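Long-range contacts in DUF5012 domain-containing protein (Bacteroides thetaiotaomicron, PDB 5FQ8), which is of unknown function but is a lipoprotein with an Ig-like domain that packs against an outer membrane protein, probably as part of a cell-envelope assembly: residues G[151-156]-G[170-175]; G[15-20]-G[79-84]. All blocks are in the same frame, centred on the assembly; numbering follows the deposited sequence.

Contact 1: residues G[151-156]-G[170-175]; sequences YAMVGK and SYVAGW
Tyr151 turns one edge of its ring to a face of the Trp175 indole in a T-shaped pair, the centroids of the Tyr151 ring and the six-membered ring of Trp175 lying 5.0 Å apart and the planes 81° apart. Tyr151 CD2 and CE2 do the touching, Tyr151 CE2 coming 3.9 Å from Trp175 CE2. Trp175 also meets Tyr141 edge-to-face and packs on Tyr200. An alanine in place of Trp175 would probably leave the Tyr151 edge without its aromatic face, the ring freer to turn, and Tyr141 without its edge-to-face mate. Val172 spreads its two methyls along the other segment, CG2 lying 3.6 Å from Met153 CB and CG1 4.1 Å from Tyr151 CA. Met153 leaves with CG anti to the backbone N (chi1 -174°) and bends at chi3, which carries its CE to 3.6 Å from Ser170 CB. Ser170 OG is meanwhile hydrogen-bonded to Met179 N. In the backbone, Tyr171 N donates to Val154 O at 3.0 Å, and Val154 N returns a weak bond to Tyr171 O. Together these contacts form the open end of an antiparallel beta hairpin, strands 154-159 and 165-171 of the C-terminal domain, where regular pairing gives way to packed loops.

Contact 2: residues G[15-20]-G[79-84]; sequences VTLERE and KTFTRT
Phe81 receives the side chains of Leu17 and Arg19 on different parts of its ring. Arg19 sets its CB over one face in a CH-pi contact, 3.5 Å from the centroid of the Phe81 ring and close to the ring normal. Leu17 comes instead to the edge, near the ring plane, with Leu17 CG 3.5 Å from Phe81 CE2. The first torsion of Phe81, with CG between the backbone N and the carbonyl carbon (chi1 68°), points the ring so that it has Arg19 CB over a face and Leu17 CG at its edge. Tyr69, on the neighbouring strand 63-72, stacks with Phe81 as well, and Tyr38 packs on it.

The backbones make no clear hydrogen bond across the contact. Strands 15-19 and 79-84 run nearly parallel, 13° apart, but their axes approach only to 7.0 Å, because they belong to the two facing sheets of an Ig-like beta sandwich and meet through side chains. Leu17 also sets CD2 3.6 Å from Lys79 O, and the methylenes of Lys79 pass along the carbonyl oxygen of Val15.

The two arginines meet near Glu20. Arg83 brings NH2 to 3.2 Å from Arg19 CG and to 2.7 Å from Glu20 O, the two guanidinium planes standing 66° apart. Arg19 NE and Arg83 NH2 are 4.9 Å apart, a like-charge proximity. A salt bridge of Arg83 NH1 with Glu35 OE2 probably eases it and, with the bond from Arg83 NE to Asp22 O, helps to fix the rotation of the Arg83 guanidinium. Toward the start of strand 15-19, Thr16 OG1 makes a weak hydrogen bond with Asn231 ND2 of the outer membrane protein OMP121.

The two contacts hold different elements of different domains, their centres about 25 Å apart and their nearest atoms about 11 Å apart, without touching. Contact 1 joins strands that are neighbours along the chain and within one sheet, and one clear and one weak backbone bond tie it alongside its side-chain packing. Contact 2 links sequence far apart, across two facing sheets, and relies on side chains. Contact 1 is the more buried, its loops packed with aromatic and aliphatic groups; contact 2 lies nearer the surface, where aliphatic parts of arginine and leucine pack on one phenylalanine and a lysine chain runs along the neighbouring backbone. Each reaches another protein chain by a weak hydrogen bond, through Trp175 and Thr16 respectively.

Contact 1: residues G[151-156]-G[170-175]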
loop_
_atom_site.group_PDB
_atom_site.type_symbol
_atom_site.label_atom_id
_atom_site.label_comp_id
_atom_site.label_asym_id
_atom_site.label_seq_id
_atom_site.Cartn_x
_atom_site.Cartn_y
_atom_site.Cartn_z
ATOM N N TYR G 151 -21.936 -20.223 50.778
ATOM C CA TYR G 151 -22.713 -21.266 50.120
ATOM C C TYR G 151 -22.196 -22.656 50.449
ATOM O O TYR G 151 -22.104 -23.521 49.579
ATOM C CB TYR G 151 -22.726 -21.016 48.620
ATOM C CG TYR G 151 -23.279 -19.659 48.259
ATOM C CD1 TYR G 151 -22.469 -18.528 48.293
ATOM C CD2 TYR G 151 -24.609 -19.500 47.903
ATOM C CE1 TYR G 151 -22.962 -17.283 47.975
ATOM C CE2 TYR G 151 -25.108 -18.259 47.580
ATOM C CZ TYR G 151 -24.278 -17.153 47.618
ATOM O OH TYR G 151 -24.767 -15.912 47.299
ATOM N N ALA G 152 -21.837 -22.877 51.708
ATOM C CA ALA G 152 -21.560 -24.194 52.253
ATOM C C ALA G 152 -22.607 -24.499 53.311
ATOM O O ALA G 152 -23.060 -23.596 54.020
ATOM C CB ALA G 152 -20.163 -24.260 52.859
ATOM N N MET G 153 -22.994 -25.767 53.422
ATOM C CA MET G 153 -24.113 -26.144 54.284
ATOM C C MET G 153 -23.578 -26.628 55.623
ATOM O O MET G 153 -23.316 -27.811 55.820
ATOM C CB MET G 153 -24.966 -27.205 53.613
ATOM C CG MET G 153 -26.223 -27.535 54.381
ATOM S SD MET G 153 -27.286 -28.639 53.461
ATOM C CE MET G 153 -27.506 -29.901 54.694
ATOM N N VAL G 154 -23.438 -25.704 56.568
ATOM C CA VAL G 154 -22.921 -26.035 57.890
ATOM C C VAL G 154 -23.996 -26.772 58.673
ATOM O O VAL G 154 -25.147 -26.847 58.235
ATOM C CB VAL G 154 -22.458 -24.772 58.635
ATOM C CG1 VAL G 154 -21.439 -24.026 57.806
ATOM C CG2 VAL G 154 -23.637 -23.878 58.939
ATOM N N GLY G 155 -23.632 -27.326 59.820
ATOM C CA GLY G 155 -24.603 -27.979 60.672
ATOM C C GLY G 155 -23.921 -28.911 61.653
ATOM O O GLY G 155 -22.697 -28.966 61.734
ATOM N N LYS G 156 -24.750 -29.636 62.403
ATOM C CA LYS G 156 -24.278 -30.621 63.368
ATOM C C LYS G 156 -24.956 -31.961 63.110
ATOM O O LYS G 156 -26.035 -32.030 62.517
ATOM C CB LYS G 156 -24.544 -30.175 64.813
ATOM C CG LYS G 156 -24.254 -28.710 65.079
ATOM C CD LYS G 156 -24.122 -28.410 66.567
ATOM C CE LYS G 156 -24.205 -26.912 66.829
ATOM N NZ LYS G 156 -23.265 -26.431 67.884
ATOM N N SER G 170 -28.751 -27.675 60.182
ATOM C CA SER G 170 -28.094 -27.360 58.921
ATOM C C SER G 170 -28.546 -25.987 58.456
ATOM O O SER G 170 -29.702 -25.605 58.649
ATOM C CB SER G 170 -28.402 -28.388 57.840
ATOM O OG SER G 170 -29.527 -27.966 57.094
ATOM N N TYR G 171 -27.628 -25.258 57.823
ATOM C CA TYR G 171 -27.907 -23.883 57.430
ATOM C C TYR G 171 -26.954 -23.449 56.326
ATOM O O TYR G 171 -25.739 -23.625 56.451
ATOM C CB TYR G 171 -27.779 -22.947 58.631
ATOM C CG TYR G 171 -28.195 -21.535 58.341
ATOM C CD1 TYR G 171 -29.533 -21.204 58.218
ATOM C CD2 TYR G 171 -27.252 -20.529 58.193
ATOM C CE1 TYR G 171 -29.923 -19.913 57.953
ATOM C CE2 TYR G 171 -27.634 -19.232 57.926
ATOM C CZ TYR G 171 -28.972 -18.931 57.808
ATOM O OH TYR G 171 -29.371 -17.643 57.546
ATOM N N VAL G 172 -27.507 -22.879 55.259
ATOM C CA VAL G 172 -26.733 -22.281 54.174
ATOM C C VAL G 172 -26.964 -20.782 54.217
ATOM O O VAL G 172 -28.068 -20.306 53.934
ATOM C CB VAL G 172 -27.127 -22.841 52.804
ATOM C CG1 VAL G 172 -26.393 -22.094 51.715
ATOM C CG2 VAL G 172 -26.826 -24.305 52.729
ATOM N N ALA G 173 -25.924 -20.034 54.557
ATOM C CA ALA G 173 -26.045 -18.587 54.580
ATOM C C ALA G 173 -26.100 -18.052 53.158
ATOM O O ALA G 173 -25.376 -18.513 52.275
ATOM C CB ALA G 173 -24.876 -17.966 55.341
ATOM N N GLY G 174 -26.982 -17.091 52.929
ATOM C CA GLY G 174 -27.077 -16.447 51.639
ATOM C C GLY G 174 -28.166 -16.982 50.741
ATOM O O GLY G 174 -28.399 -16.407 49.673
ATOM N N TRP G 175 -28.835 -18.058 51.134
ATOM C CA TRP G 175 -29.964 -18.554 50.372
ATOM C C TRP G 175 -31.205 -18.784 51.211
ATOM O O TRP G 175 -32.287 -18.941 50.638
ATOM C CB TRP G 175 -29.599 -19.858 49.647
ATOM C CG TRP G 175 -29.200 -19.651 48.214
ATOM C CD1 TRP G 175 -29.533 -18.600 47.415
ATOM C CD2 TRP G 175 -28.386 -20.517 47.417
ATOM N NE1 TRP G 175 -28.981 -18.758 46.170
ATOM C CE2 TRP G 175 -28.271 -19.927 46.146
ATOM C CE3 TRP G 175 -27.743 -21.732 47.656
ATOM C CZ2 TRP G 175 -27.541 -20.512 45.118
ATOM C CZ3 TRP G 175 -27.018 -22.312 46.632
ATOM C CH2 TRP G 175 -26.924 -21.703 45.380
#

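Contact 2: residues G[15-20]-G[79-84]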
loop_
_atom_site.group_PDB
_atom_site.type_symbol
_atom_site.label_atom_id
_atom_site.label_comp_id
_atom_site.label_asym_id
_atom_site.label_seq_id
_atom_site.Cartn_x
_atom_site.Cartn_y
_atom_site.Cartn_z
ATOM N N VAL G 15 2.022 -3.841 50.621
ATOM C CA VAL G 15 2.602 -4.935 51.388
ATOM C C VAL G 15 2.209 -6.254 50.747
ATOM O O VAL G 15 1.080 -6.413 50.277
ATOM C CB VAL G 15 2.133 -4.884 52.854
ATOM C CG1 VAL G 15 2.396 -6.203 53.545
ATOM C CG2 VAL G 15 2.827 -3.761 53.587
ATOM N N THR G 16 3.138 -7.198 50.714
ATOM C CA THR G 16 2.857 -8.553 50.278
ATOM C C THR G 16 2.809 -9.463 51.495
ATOM O O THR G 16 3.666 -9.366 52.374
ATOM C CB THR G 16 3.925 -9.024 49.293
ATOM O OG1 THR G 16 3.728 -8.368 48.037
ATOM C CG2 THR G 16 3.861 -10.531 49.101
ATOM N N LEU G 17 1.799 -10.328 51.557
ATOM C CA LEU G 17 1.636 -11.244 52.684
ATOM C C LEU G 17 1.330 -12.641 52.165
ATOM O O LEU G 17 0.362 -12.831 51.424
ATOM C CB LEU G 17 0.537 -10.767 53.630
ATOM C CG LEU G 17 0.366 -11.582 54.910
ATOM C CD1 LEU G 17 1.657 -11.632 55.674
ATOM C CD2 LEU G 17 -0.715 -10.990 55.777
ATOM N N GLU G 18 2.152 -13.609 52.565
ATOM C CA GLU G 18 2.033 -14.998 52.147
ATOM C C GLU G 18 1.817 -15.879 53.364
ATOM O O GLU G 18 2.578 -15.805 54.332
ATOM C CB GLU G 18 3.287 -15.469 51.413
ATOM C CG GLU G 18 3.692 -14.623 50.237
ATOM C CD GLU G 18 5.150 -14.778 49.892
ATOM O OE1 GLU G 18 5.859 -15.491 50.631
ATOM O OE2 GLU G 18 5.586 -14.186 48.884
ATOM N N ARG G 19 0.799 -16.724 53.308
ATOM C CA ARG G 19 0.567 -17.704 54.357
ATOM C C ARG G 19 1.423 -18.938 54.114
ATOM O O ARG G 19 1.451 -19.469 53.001
ATOM C CB ARG G 19 -0.903 -18.102 54.406
ATOM C CG ARG G 19 -1.164 -19.206 55.397
ATOM C CD ARG G 19 -2.575 -19.722 55.331
ATOM N NE ARG G 19 -2.873 -20.277 54.021
ATOM C CZ ARG G 19 -3.809 -19.804 53.207
ATOM N NH1 ARG G 19 -4.547 -18.768 53.577
ATOM N NH2 ARG G 19 -4.012 -20.377 52.031
ATOM N N GLU G 20 2.110 -19.396 55.157
ATOM C CA GLU G 20 2.858 -20.648 55.129
ATOM C C GLU G 20 2.129 -21.668 55.991
ATOM O O GLU G 20 2.018 -21.489 57.207
ATOM C CB GLU G 20 4.287 -20.462 55.635
ATOM C CG GLU G 20 5.199 -19.618 54.776
ATOM C CD GLU G 20 6.547 -19.420 55.432
ATOM O OE1 GLU G 20 6.730 -19.935 56.554
ATOM O OE2 GLU G 20 7.418 -18.756 54.834
ATOM N N LYS G 79 -2.954 -5.930 53.756
ATOM C CA LYS G 79 -3.305 -7.208 53.159
ATOM C C LYS G 79 -3.467 -8.215 54.284
ATOM O O LYS G 79 -2.780 -8.141 55.304
ATOM C CB LYS G 79 -2.260 -7.683 52.152
ATOM C CG LYS G 79 -1.964 -6.689 51.042
ATOM C CD LYS G 79 -2.045 -7.322 49.658
ATOM C CE LYS G 79 -1.231 -8.607 49.587
ATOM N NZ LYS G 79 -1.318 -9.284 48.266
ATOM N N THR G 80 -4.393 -9.150 54.105
ATOM C CA THR G 80 -4.761 -10.038 55.192
ATOM C C THR G 80 -5.068 -11.429 54.667
ATOM O O THR G 80 -5.374 -11.611 53.489
ATOM C CB THR G 80 -5.974 -9.505 55.941
ATOM O OG1 THR G 80 -6.129 -10.240 57.154
ATOM C CG2 THR G 80 -7.219 -9.673 55.095
ATOM N N PHE G 81 -4.977 -12.411 55.566
ATOM C CA PHE G 81 -5.444 -13.765 55.292
ATOM C C PHE G 81 -5.947 -14.380 56.591
ATOM O O PHE G 81 -5.575 -13.951 57.683
ATOM C CB PHE G 81 -4.360 -14.635 54.625
ATOM C CG PHE G 81 -3.184 -14.978 55.505
ATOM C CD1 PHE G 81 -3.234 -16.047 56.378
ATOM C CD2 PHE G 81 -2.003 -14.283 55.399
ATOM C CE1 PHE G 81 -2.147 -16.382 57.163
ATOM C CE2 PHE G 81 -0.915 -14.615 56.179
ATOM C CZ PHE G 81 -0.990 -15.669 57.064
ATOM N N THR G 82 -6.815 -15.381 56.464
ATOM C CA THR G 82 -7.431 -16.036 57.613
ATOM C C THR G 82 -6.937 -17.463 57.766
ATOM O O THR G 82 -6.730 -18.167 56.776
ATOM C CB THR G 82 -8.951 -16.082 57.498
ATOM O OG1 THR G 82 -9.429 -14.858 56.939
ATOM C CG2 THR G 82 -9.558 -16.272 58.873
ATOM N N ARG G 83 -6.780 -17.890 59.013
ATOM C CA ARG G 83 -6.494 -19.277 59.339
ATOM C C ARG G 83 -7.463 -19.720 60.422
ATOM O O ARG G 83 -7.584 -19.056 61.455
ATOM C CB ARG G 83 -5.051 -19.454 59.797
ATOM C CG ARG G 83 -4.628 -20.893 59.946
ATOM C CD ARG G 83 -3.194 -20.943 60.374
ATOM N NE ARG G 83 -2.288 -20.979 59.236
ATOM C CZ ARG G 83 -1.086 -20.418 59.233
ATOM N NH1 ARG G 83 -0.665 -19.757 60.297
ATOM N NH2 ARG G 83 -0.312 -20.507 58.172
ATOM N N THR G 84 -8.148 -20.835 60.184
ATOM C CA THR G 84 -9.185 -21.344 61.072
ATOM C C THR G 84 -8.713 -22.618 61.756
ATOM O O THR G 84 -8.314 -23.571 61.084
ATOM C CB THR G 84 -10.462 -21.630 60.292
ATOM O OG1 THR G 84 -10.802 -20.490 59.501
ATOM C CG2 THR G 84 -11.584 -21.928 61.249
#